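Local coordinates for tubulin-like protein CetZ (Methanosaeta thermophila, PDB 3ZID) that binds GTP and probably hydrolyses it, as a tubulin/FtsZ-family cytoskeletal protein thought to help control archaeal cell shape, at residues R15-V20 and F107-V112; L179-G184 and Y190-T195. All blocks are in the same frame, centred on the assembly; numbering follows the deposited sequence.

Contact 1 (R15-V20 and F107-V112). With GDP (guanosine-5'-diphosphate), chain C.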
ATOM      1  N   ARG A  15     -11.297  -0.561  -4.128  1.00 22.29           N
ATOM      2  CA  ARG A  15     -11.972  -1.137  -2.981  1.00 15.17           C
ATOM      3  C   ARG A  15     -11.451  -0.550  -1.672  1.00 18.85           C
ATOM      4  O   ARG A  15     -12.202  -0.381  -0.726  1.00 20.38           O
ATOM      5  CB  ARG A  15     -11.873  -2.654  -2.986  1.00 15.21           C
ATOM      6  CG  ARG A  15     -12.819  -3.356  -3.969  1.00 27.54           C
ATOM      7  CD  ARG A  15     -12.455  -4.823  -3.991  1.00 25.32           C
ATOM      8  NE  ARG A  15     -13.215  -5.633  -4.915  1.00 43.22           N
ATOM      9  CZ  ARG A  15     -12.767  -6.782  -5.408  1.00 40.83           C
ATOM     10  NH1 ARG A  15     -11.563  -7.224  -5.062  1.00 32.25           N
ATOM     11  NH2 ARG A  15     -13.517  -7.476  -6.251  1.00 51.58           N
ATOM     12  N   ILE A  16     -10.168  -0.229  -1.616  1.00 21.36           N
ATOM     13  CA  ILE A  16      -9.642   0.422  -0.426  1.00 18.25           C
ATOM     14  C   ILE A  16     -10.219   1.826  -0.291  1.00 19.27           C
ATOM     15  O   ILE A  16     -10.614   2.233   0.783  1.00 21.57           O
ATOM     16  CB  ILE A  16      -8.117   0.469  -0.429  1.00 20.79           C
ATOM     17  CG1 ILE A  16      -7.569  -0.943  -0.244  1.00 22.39           C
ATOM     18  CG2 ILE A  16      -7.607   1.363   0.709  1.00 21.26           C
ATOM     19  CD1 ILE A  16      -6.064  -1.046  -0.488  1.00 20.37           C
ATOM     20  N   LEU A  17     -10.299   2.546  -1.398  1.00 21.67           N
ATOM     21  CA  LEU A  17     -10.872   3.871  -1.377  1.00 18.41           C
ATOM     22  C   LEU A  17     -12.330   3.847  -0.905  1.00 21.06           C
ATOM     23  O   LEU A  17     -12.763   4.715  -0.139  1.00 21.63           O
ATOM     24  CB  LEU A  17     -10.790   4.505  -2.758  1.00 15.05           C
ATOM     25  CG  LEU A  17     -11.234   5.965  -2.758  1.00 20.75           C
ATOM     26  CD1 LEU A  17     -10.464   6.739  -1.684  1.00 29.94           C
ATOM     27  CD2 LEU A  17     -10.954   6.586  -4.080  1.00 18.77           C
ATOM     28  N   ASP A  18     -13.075   2.852  -1.370  1.00 15.98           N
ATOM     29  CA  ASP A  18     -14.464   2.652  -0.967  1.00 15.76           C
ATOM     30  C   ASP A  18     -14.573   2.406   0.543  1.00 21.07           C
ATOM     31  O   ASP A  18     -15.451   2.975   1.200  1.00 28.04           O
ATOM     32  CB  ASP A  18     -15.081   1.498  -1.744  1.00 21.50           C
ATOM     33  CG  ASP A  18     -16.578   1.654  -1.941  1.00 26.94           C
ATOM     34  OD1 ASP A  18     -17.038   2.798  -2.150  1.00 27.61           O
ATOM     35  OD2 ASP A  18     -17.290   0.628  -1.902  1.00 32.87           O
ATOM     36  N   ALA A  19     -13.668   1.600   1.100  1.00 18.84           N
ATOM     37  CA  ALA A  19     -13.637   1.396   2.558  1.00 21.74           C
ATOM     38  C   ALA A  19     -13.332   2.687   3.296  1.00 22.36           C
ATOM     39  O   ALA A  19     -13.833   2.898   4.396  1.00 21.36           O
ATOM     40  CB  ALA A  19     -12.625   0.319   2.963  1.00 16.75           C
ATOM     41  N   VAL A  20     -12.489   3.528   2.699  1.00 15.36           N
ATOM     42  CA  VAL A  20     -12.179   4.838   3.271  1.00 17.82           C
ATOM     43  C   VAL A  20     -13.441   5.701   3.319  1.00 24.25           C
ATOM     44  O   VAL A  20     -13.753   6.298   4.344  1.00 23.04           O
ATOM     45  CB  VAL A  20     -11.051   5.557   2.508  1.00 19.18           C
ATOM     46  CG1 VAL A  20     -11.019   7.039   2.870  1.00 15.34           C
ATOM     47  CG2 VAL A  20      -9.702   4.896   2.806  1.00 12.94           C
ATOM     48  N   PHE A 107      -2.546  10.559  -1.408  1.00 15.23           N
ATOM     49  CA  PHE A 107      -2.382   9.118  -1.291  1.00 14.73           C
ATOM     50  C   PHE A 107      -2.734   8.450  -2.591  1.00 21.49           C
ATOM     51  O   PHE A 107      -3.802   8.697  -3.143  1.00 22.61           O
ATOM     52  CB  PHE A 107      -3.237   8.559  -0.156  1.00 13.99           C
ATOM     53  CG  PHE A 107      -2.791   9.020   1.213  1.00 19.06           C
ATOM     54  CD1 PHE A 107      -1.647   8.493   1.800  1.00 19.09           C
ATOM     55  CD2 PHE A 107      -3.501  10.000   1.900  1.00 25.69           C
ATOM     56  CE1 PHE A 107      -1.217   8.908   3.080  1.00 13.33           C
ATOM     57  CE2 PHE A 107      -3.099  10.417   3.181  1.00 20.03           C
ATOM     58  CZ  PHE A 107      -1.946   9.888   3.765  1.00 16.03           C
ATOM     59  N   VAL A 108      -1.814   7.624  -3.088  1.00 21.60           N
ATOM     60  CA  VAL A 108      -2.053   6.813  -4.287  1.00 18.77           C
ATOM     61  C   VAL A 108      -2.097   5.346  -3.892  1.00 19.85           C
ATOM     62  O   VAL A 108      -1.087   4.749  -3.528  1.00 21.76           O
ATOM     63  CB  VAL A 108      -0.992   7.043  -5.373  1.00 16.76           C
ATOM     64  CG1 VAL A 108      -1.318   6.223  -6.612  1.00 18.15           C
ATOM     65  CG2 VAL A 108      -0.940   8.529  -5.739  1.00 18.65           C
ATOM     66  N   MET A 109      -3.294   4.789  -3.945  1.00 17.01           N
ATOM     67  CA  MET A 109      -3.550   3.464  -3.434  1.00 16.72           C
ATOM     68  C   MET A 109      -3.771   2.482  -4.555  1.00 18.53           C
ATOM     69  O   MET A 109      -4.621   2.689  -5.415  1.00 16.77           O
ATOM     70  CB  MET A 109      -4.756   3.517  -2.523  1.00 26.52           C
ATOM     71  CG  MET A 109      -4.665   4.680  -1.551  1.00 36.03           C
ATOM     72  SD  MET A 109      -6.143   4.753  -0.545  1.00 34.54           S
ATOM     73  CE  MET A 109      -7.376   4.942  -1.809  1.00 31.86           C
ATOM     74  N   THR A 110      -2.995   1.406  -4.521  1.00 19.24           N
ATOM     75  CA  THR A 110      -3.023   0.399  -5.557  1.00 21.92           C
ATOM     76  C   THR A 110      -2.394  -0.905  -5.057  1.00 17.59           C
ATOM     77  O   THR A 110      -1.578  -0.905  -4.125  1.00 15.97           O
ATOM     78  CB  THR A 110      -2.241   0.886  -6.819  1.00 24.72           C
ATOM     79  OG1 THR A 110      -2.224  -0.159  -7.789  1.00 28.36           O
ATOM     80  CG2 THR A 110      -0.796   1.204  -6.472  1.00 27.36           C
ATOM     81  N   SER A 111      -2.750  -2.020  -5.699  1.00 18.98           N
ATOM     82  CA  SER A 111      -1.926  -3.222  -5.592  1.00 18.44           C
ATOM     83  C   SER A 111      -0.752  -3.096  -6.562  1.00 18.49           C
ATOM     84  O   SER A 111      -0.815  -2.352  -7.547  1.00 21.32           O
ATOM     85  CB  SER A 111      -2.726  -4.490  -5.917  1.00 29.15           C
ATOM     86  OG  SER A 111      -3.029  -4.581  -7.294  1.00 32.23           O
ATOM     87  N   VAL A 112       0.316  -3.822  -6.291  1.00 17.63           N
ATOM     88  CA  VAL A 112       1.463  -3.777  -7.158  1.00 22.89           C
ATOM     89  C   VAL A 112       1.421  -4.904  -8.184  1.00 21.83           C
ATOM     90  O   VAL A 112       2.252  -4.929  -9.071  1.00 25.26           O
ATOM     91  CB  VAL A 112       2.785  -3.838  -6.367  1.00 22.71           C
ATOM     92  CG1 VAL A 112       2.851  -2.681  -5.398  1.00 23.62           C
ATOM     93  CG2 VAL A 112       2.912  -5.153  -5.624  1.00 20.37           C
TER
HETATM   94  PB  GDP C 999      -5.854  -4.241 -11.424  1.00 21.50           P
HETATM   95  O1B GDP C 999      -4.954  -3.134 -10.903  1.00 19.75           O
HETATM   96  O2B GDP C 999      -7.305  -3.805 -11.347  1.00 20.81           O
HETATM   97  O3B GDP C 999      -5.463  -4.536 -12.862  1.00 21.17           O
HETATM   98  O3A GDP C 999      -5.599  -5.582 -10.583  1.00 30.29           O
HETATM   99  PA  GDP C 999      -5.917  -5.708  -9.015  1.00 21.73           P
HETATM  100  O1A GDP C 999      -7.102  -6.580  -8.783  1.00 19.00           O
HETATM  101  O2A GDP C 999      -6.037  -4.374  -8.312  1.00 22.06           O
HETATM  102  O5' GDP C 999      -4.563  -6.395  -8.540  1.00 25.02           O
HETATM  103  C5' GDP C 999      -4.593  -7.745  -8.103  1.00 26.63           C
HETATM  104  C4' GDP C 999      -3.832  -7.821  -6.787  1.00 22.92           C
HETATM  105  O4' GDP C 999      -4.550  -7.055  -5.819  1.00 18.04           O
HETATM  106  C3' GDP C 999      -3.820  -9.247  -6.309  1.00 15.33           C
HETATM  107  O3' GDP C 999      -2.662  -9.390  -5.490  1.00 22.01           O
HETATM  108  C2' GDP C 999      -5.070  -9.318  -5.476  1.00 21.96           C
HETATM  109  O2' GDP C 999      -4.923 -10.319  -4.475  1.00 20.99           O
HETATM  110  C1' GDP C 999      -5.108  -7.941  -4.843  1.00 19.80           C
HETATM  111  N9  GDP C 999      -6.445  -7.416  -4.568  1.00 18.52           N
HETATM  112  C8  GDP C 999      -7.476  -7.308  -5.428  1.00 17.14           C
HETATM  113  N7  GDP C 999      -8.534  -6.711  -4.826  1.00 24.03           N
HETATM  114  C5  GDP C 999      -8.162  -6.437  -3.558  1.00 17.03           C
HETATM  115  C6  GDP C 999      -8.777  -5.800  -2.391  1.00 14.57           C
HETATM  116  O6  GDP C 999      -9.947  -5.399  -2.442  1.00 21.86           O
HETATM  117  N1  GDP C 999      -8.050  -5.692  -1.280  1.00 14.27           N
HETATM  118  C2  GDP C 999      -6.789  -6.137  -1.195  1.00 17.84           C
HETATM  119  N2  GDP C 999      -6.138  -5.990  -0.022  1.00 17.35           N
HETATM  120  N3  GDP C 999      -6.138  -6.734  -2.223  1.00 18.13           N
HETATM  121  C4  GDP C 999      -6.777  -6.890  -3.403  1.00 20.20           C
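Met109 on strand 105-111 meets Ile16 and Leu17 on helix 10-30, where the first helix of the Rossmann-like GTPase domain lies over its parallel sheet. The backbones are closest at Ile16 and Met109, whose CA atoms are 7.4 Å apart, and the contacts between these layers are all made by side-chain atoms.

The apolar contacts all run through the end of Met109. With its chain bent at the last torsion (chi3 -59°), the terminal methyl turns to Leu17, and the two side chains cross at about a right angle. CE lies 3.6 Å from Leu17 CB and equally near Leu17 CD1, which places the methyl against both the root and one branch of the leucine. The sulfur faces the other neighbour: Met109 SD is 3.9 Å from Ile16 CG2. Met6 of the adjacent strand 3-9 also packs on Leu17 and Met109, and Ile140 of strand 136-143 reaches Met109 as well, which makes this part of the domain core.

The nucleotide touches both segments. Arg15 extends along the guanine edge, where its CD makes a close carbon-oxygen approach of 3.0 Å to O6 of GDP. The base lies at the edge of the guanidinium, near its plane, with Arg15 NH1 3.1 Å from N7 of GDP. From the end of the strand Ser111 approaches the sugar-phosphate link. A chi1 of 71° swings its hydroxyl toward that link, where Ser111 OG donates a 2.7 Å hydrogen bond to O5' of GDP.

Contact 2 (L179-G184 and Y190-T195). With GDP (guanosine-5'-diphosphate), chain C.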
ATOM      1  N   LEU A 179      -1.587 -10.558   6.151  1.00 35.19           N
ATOM      2  CA  LEU A 179      -2.880 -10.121   6.671  1.00 28.35           C
ATOM      3  C   LEU A 179      -3.993 -11.097   6.301  1.00 37.60           C
ATOM      4  O   LEU A 179      -5.097 -11.022   6.843  1.00 38.89           O
ATOM      5  CB  LEU A 179      -3.216  -8.713   6.173  1.00 18.64           C
ATOM      6  CG  LEU A 179      -2.242  -7.603   6.602  1.00 26.04           C
ATOM      7  CD1 LEU A 179      -2.661  -6.246   6.040  1.00 30.07           C
ATOM      8  CD2 LEU A 179      -2.122  -7.522   8.121  1.00 23.42           C
ATOM      9  N   LYS A 180      -3.665 -12.039   5.416  1.00 40.09           N
ATOM     10  CA  LYS A 180      -4.585 -13.060   4.910  1.00 35.73           C
ATOM     11  C   LYS A 180      -5.347 -13.778   6.015  1.00 45.52           C
ATOM     12  O   LYS A 180      -4.750 -14.280   6.971  1.00 47.68           O
ATOM     13  CB  LYS A 180      -3.809 -14.109   4.114  1.00 41.52           C
ATOM     14  CG  LYS A 180      -4.664 -15.166   3.426  1.00 41.90           C
ATOM     15  CD  LYS A 180      -3.778 -16.219   2.781  1.00 49.15           C
ATOM     16  CE  LYS A 180      -3.126 -17.084   3.881  1.00 59.19           C
ATOM     17  NZ  LYS A 180      -2.315 -18.248   3.382  1.00 61.86           N
ATOM     18  N   ARG A 181      -6.672 -13.803   5.869  1.00 46.00           N
ATOM     19  CA  ARG A 181      -7.580 -14.446   6.819  1.00 50.28           C
ATOM     20  C   ARG A 181      -8.743 -15.003   6.023  1.00 51.25           C
ATOM     21  O   ARG A 181      -8.907 -14.671   4.854  1.00 43.06           O
ATOM     22  CB  ARG A 181      -8.108 -13.474   7.884  1.00 51.68           C
ATOM     23  CG  ARG A 181      -7.053 -12.756   8.690  1.00 58.28           C
ATOM     24  CD  ARG A 181      -6.226 -13.735   9.489  1.00 68.03           C
ATOM     25  NE  ARG A 181      -4.867 -13.246   9.687  1.00 69.73           N
ATOM     26  CZ  ARG A 181      -4.510 -12.476  10.707  1.00 78.26           C
ATOM     27  NH1 ARG A 181      -5.414 -12.115  11.610  1.00 86.15           N
ATOM     28  NH2 ARG A 181      -3.254 -12.065  10.825  1.00 80.46           N
ATOM     29  N   PHE A 182      -9.526 -15.868   6.658  1.00 55.65           N
ATOM     30  CA  PHE A 182     -10.718 -16.468   6.059  1.00 51.77           C
ATOM     31  C   PHE A 182     -10.425 -17.460   4.948  1.00 49.48           C
ATOM     32  O   PHE A 182     -11.255 -17.648   4.062  1.00 46.59           O
ATOM     33  CB  PHE A 182     -11.708 -15.404   5.573  1.00 57.65           C
ATOM     34  CG  PHE A 182     -12.042 -14.383   6.611  1.00 62.81           C
ATOM     35  CD1 PHE A 182     -12.822 -14.719   7.707  1.00 62.58           C
ATOM     36  CD2 PHE A 182     -11.576 -13.087   6.498  1.00 65.02           C
ATOM     37  CE1 PHE A 182     -13.132 -13.780   8.667  1.00 60.87           C
ATOM     38  CE2 PHE A 182     -11.888 -12.137   7.464  1.00 63.35           C
ATOM     39  CZ  PHE A 182     -12.665 -12.488   8.544  1.00 58.96           C
ATOM     40  N   SER A 183      -9.256 -18.091   4.998  1.00 50.55           N
ATOM     41  CA  SER A 183      -9.007 -19.288   4.194  1.00 55.91           C
ATOM     42  C   SER A 183      -9.266 -19.060   2.692  1.00 61.02           C
ATOM     43  O   SER A 183      -8.553 -18.289   2.047  1.00 57.39           O
ATOM     44  CB  SER A 183      -9.845 -20.457   4.734  1.00 57.98           C
ATOM     45  OG  SER A 183      -9.768 -21.607   3.908  1.00 65.18           O
ATOM     46  N   GLY A 184     -10.296 -19.716   2.156  1.00 61.09           N
ATOM     47  CA  GLY A 184     -10.657 -19.577   0.756  1.00 59.72           C
ATOM     48  C   GLY A 184     -11.649 -18.467   0.444  1.00 61.06           C
ATOM     49  O   GLY A 184     -11.924 -18.189  -0.728  1.00 63.61           O
ATOM     50  N   TYR A 190     -10.200  -9.738   1.665  1.00 22.13           N
ATOM     51  CA  TYR A 190     -10.084  -8.394   1.132  1.00 18.14           C
ATOM     52  C   TYR A 190     -10.771  -7.390   2.041  1.00 16.06           C
ATOM     53  O   TYR A 190     -10.206  -6.347   2.325  1.00 18.64           O
ATOM     54  CB  TYR A 190     -10.686  -8.286  -0.267  1.00 15.62           C
ATOM     55  CG  TYR A 190      -9.871  -8.957  -1.345  1.00 19.06           C
ATOM     56  CD1 TYR A 190      -8.516  -9.193  -1.171  1.00 15.36           C
ATOM     57  CD2 TYR A 190     -10.445  -9.313  -2.554  1.00 28.09           C
ATOM     58  CE1 TYR A 190      -7.769  -9.793  -2.159  1.00 18.12           C
ATOM     59  CE2 TYR A 190      -9.691  -9.910  -3.555  1.00 21.51           C
ATOM     60  CZ  TYR A 190      -8.358 -10.140  -3.348  1.00 20.87           C
ATOM     61  OH  TYR A 190      -7.598 -10.740  -4.330  1.00 22.69           O
ATOM     62  N   ASP A 191     -11.989  -7.696   2.460  1.00 17.09           N
ATOM     63  CA  ASP A 191     -12.722  -6.784   3.345  1.00 22.83           C
ATOM     64  C   ASP A 191     -11.973  -6.527   4.646  1.00 24.02           C
ATOM     65  O   ASP A 191     -11.871  -5.378   5.085  1.00 23.60           O
ATOM     66  CB  ASP A 191     -14.130  -7.296   3.627  1.00 23.14           C
ATOM     67  CG  ASP A 191     -15.016  -7.261   2.399  1.00 43.33           C
ATOM     68  OD1 ASP A 191     -14.643  -6.601   1.403  1.00 50.66           O
ATOM     69  OD2 ASP A 191     -16.094  -7.887   2.427  1.00 56.03           O
ATOM     70  N   ARG A 192     -11.423  -7.576   5.256  1.00 24.02           N
ATOM     71  CA  ARG A 192     -10.669  -7.351   6.488  1.00 24.13           C
ATOM     72  C   ARG A 192      -9.477  -6.443   6.225  1.00 26.29           C
ATOM     73  O   ARG A 192      -9.252  -5.475   6.939  1.00 22.94           O
ATOM     74  CB  ARG A 192     -10.188  -8.658   7.095  1.00 28.08           C
ATOM     75  CG  ARG A 192      -9.472  -8.470   8.448  1.00 36.20           C
ATOM     76  CD  ARG A 192      -8.967  -9.797   9.014  1.00 46.88           C
ATOM     77  NE  ARG A 192      -8.482  -9.662  10.387  1.00 61.54           N
ATOM     78  CZ  ARG A 192      -7.204  -9.516  10.732  1.00 63.68           C
ATOM     79  NH1 ARG A 192      -6.258  -9.512   9.803  1.00 59.16           N
ATOM     80  NH2 ARG A 192      -6.868  -9.392  12.012  1.00 64.41           N
ATOM     81  N   ILE A 193      -8.701  -6.772   5.200  1.00 23.93           N
ATOM     82  CA  ILE A 193      -7.515  -5.996   4.892  1.00 19.33           C
ATOM     83  C   ILE A 193      -7.872  -4.553   4.566  1.00 17.09           C
ATOM     84  O   ILE A 193      -7.285  -3.631   5.126  1.00 19.68           O
ATOM     85  CB  ILE A 193      -6.731  -6.605   3.729  1.00 16.86           C
ATOM     86  CG1 ILE A 193      -6.137  -7.960   4.151  1.00 18.78           C
ATOM     87  CG2 ILE A 193      -5.651  -5.640   3.269  1.00 13.95           C
ATOM     88  CD1 ILE A 193      -5.659  -8.830   3.005  1.00 19.59           C
ATOM     89  N   ASN A 194      -8.836  -4.370   3.661  1.00 15.29           N
ATOM     90  CA  ASN A 194      -9.231  -3.047   3.203  1.00 16.52           C
ATOM     91  C   ASN A 194      -9.725  -2.204   4.389  1.00 18.30           C
ATOM     92  O   ASN A 194      -9.426  -1.017   4.491  1.00 18.72           O
ATOM     93  CB  ASN A 194     -10.328  -3.121   2.125  1.00 13.95           C
ATOM     94  CG  ASN A 194      -9.884  -3.820   0.859  1.00 15.44           C
ATOM     95  OD1 ASN A 194      -8.709  -4.149   0.677  1.00 17.95           O
ATOM     96  ND2 ASN A 194     -10.847  -4.080  -0.024  1.00 14.50           N
ATOM     97  N   THR A 195     -10.467  -2.837   5.291  1.00 16.97           N
ATOM     98  CA  THR A 195     -10.961  -2.134   6.474  1.00 19.15           C
ATOM     99  C   THR A 195      -9.811  -1.667   7.359  1.00 19.75           C
ATOM    100  O   THR A 195      -9.841  -0.552   7.868  1.00 18.62           O
ATOM    101  CB  THR A 195     -11.944  -3.014   7.281  1.00 20.50           C
ATOM    102  OG1 THR A 195     -13.125  -3.212   6.506  1.00 21.77           O
ATOM    103  CG2 THR A 195     -12.329  -2.378   8.644  1.00 21.51           C
TER
HETATM  104  PB  GDP C 999      -5.854  -4.241 -11.424  1.00 21.50           P
HETATM  105  O1B GDP C 999      -4.954  -3.134 -10.903  1.00 19.75           O
HETATM  106  O2B GDP C 999      -7.305  -3.805 -11.347  1.00 20.81           O
HETATM  107  O3B GDP C 999      -5.463  -4.536 -12.862  1.00 21.17           O
HETATM  108  O3A GDP C 999      -5.599  -5.582 -10.583  1.00 30.29           O
HETATM  109  PA  GDP C 999      -5.917  -5.708  -9.015  1.00 21.73           P
HETATM  110  O1A GDP C 999      -7.102  -6.580  -8.783  1.00 19.00           O
HETATM  111  O2A GDP C 999      -6.037  -4.374  -8.312  1.00 22.06           O
HETATM  112  O5' GDP C 999      -4.563  -6.395  -8.540  1.00 25.02           O
HETATM  113  C5' GDP C 999      -4.593  -7.745  -8.103  1.00 26.63           C
HETATM  114  C4' GDP C 999      -3.832  -7.821  -6.787  1.00 22.92           C
HETATM  115  O4' GDP C 999      -4.550  -7.055  -5.819  1.00 18.04           O
HETATM  116  C3' GDP C 999      -3.820  -9.247  -6.309  1.00 15.33           C
HETATM  117  O3' GDP C 999      -2.662  -9.390  -5.490  1.00 22.01           O
HETATM  118  C2' GDP C 999      -5.070  -9.318  -5.476  1.00 21.96           C
HETATM  119  O2' GDP C 999      -4.923 -10.319  -4.475  1.00 20.99           O
HETATM  120  C1' GDP C 999      -5.108  -7.941  -4.843  1.00 19.80           C
HETATM  121  N9  GDP C 999      -6.445  -7.416  -4.568  1.00 18.52           N
HETATM  122  C8  GDP C 999      -7.476  -7.308  -5.428  1.00 17.14           C
HETATM  123  N7  GDP C 999      -8.534  -6.711  -4.826  1.00 24.03           N
HETATM  124  C5  GDP C 999      -8.162  -6.437  -3.558  1.00 17.03           C
HETATM  125  C6  GDP C 999      -8.777  -5.800  -2.391  1.00 14.57           C
HETATM  126  O6  GDP C 999      -9.947  -5.399  -2.442  1.00 21.86           O
HETATM  127  N1  GDP C 999      -8.050  -5.692  -1.280  1.00 14.27           N
HETATM  128  C2  GDP C 999      -6.789  -6.137  -1.195  1.00 17.84           C
HETATM  129  N2  GDP C 999      -6.138  -5.990  -0.022  1.00 17.35           N
HETATM  130  N3  GDP C 999      -6.138  -6.734  -2.223  1.00 18.13           N
HETATM  131  C4  GDP C 999      -6.777  -6.890  -3.403  1.00 20.20           C
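Leu179, the last residue of helix 176-179, lays its CB 3.6 Å from CG1 of Ile193, and the two side chains cross obliquely. Ile193 has a second neighbour: its CG2 branch comes 3.3 Å from N2 of GDP, so one isoleucine links the chain turn to the base. Lys180 is the first residue to leave helical geometry, and its side chain sets out away from helix 186-210.

Arg181 then comes back over Arg192. Its chain folds at chi2 (-63°), putting CG beside CD of Arg192 and the guanidinium flat on its counterpart, with centres 4.0 Å apart and planes at 30°. The pair carries like charge and both facing nitrogens are donors, so the stack is not a hydrogen bond; Arg181 is also poorly ordered, and its detailed pose should be read with caution. Arg192 reaches this far because its chain is extended from CG to NE. Phe182 follows, presenting its ring edge to the aliphatic part of the same arginine, CE2 3.9 Å from Arg192 CB.

The helix turns another row of side chains to the nucleotide. Tyr190 stacks its ring on one face of the guanine, with C5 of GDP 3.5 Å above the ring centre, while its OH donates to O2' of the ribose. Asn194 reads the base edge: OD1 accepts from N1 of GDP at 2.6 Å and, weakly, from N2, and ND2 donates to O6 of GDP at 2.9 Å with a nearly straight 171° angle. Aromatic stacking combined with two-way amide pairing defines the guanine-recognition end of this tubulin/FtsZ nucleotide pocket.

Overall arrangement
From the N terminus, strand 3-9 leads into helix 10-30, and contact 1 closes when the chain, 87 residues on, returns as strand 105-111 beside strand 3-9 in the parallel sheet. Contact 2 closes a much shorter excursion, joining the turn after helix 176-179 to helix 186-210. The two neither nest nor cross: contact 1 is complete before contact 2 opens. In space their centres lie about 14 Å apart, yet they touch, since Arg15 CB is 3.4 Å from Asn194 ND2. Helix 10-30 thus packs on the sheet at contact 1 and also meets helix 186-210, and GDP lies against both contacts.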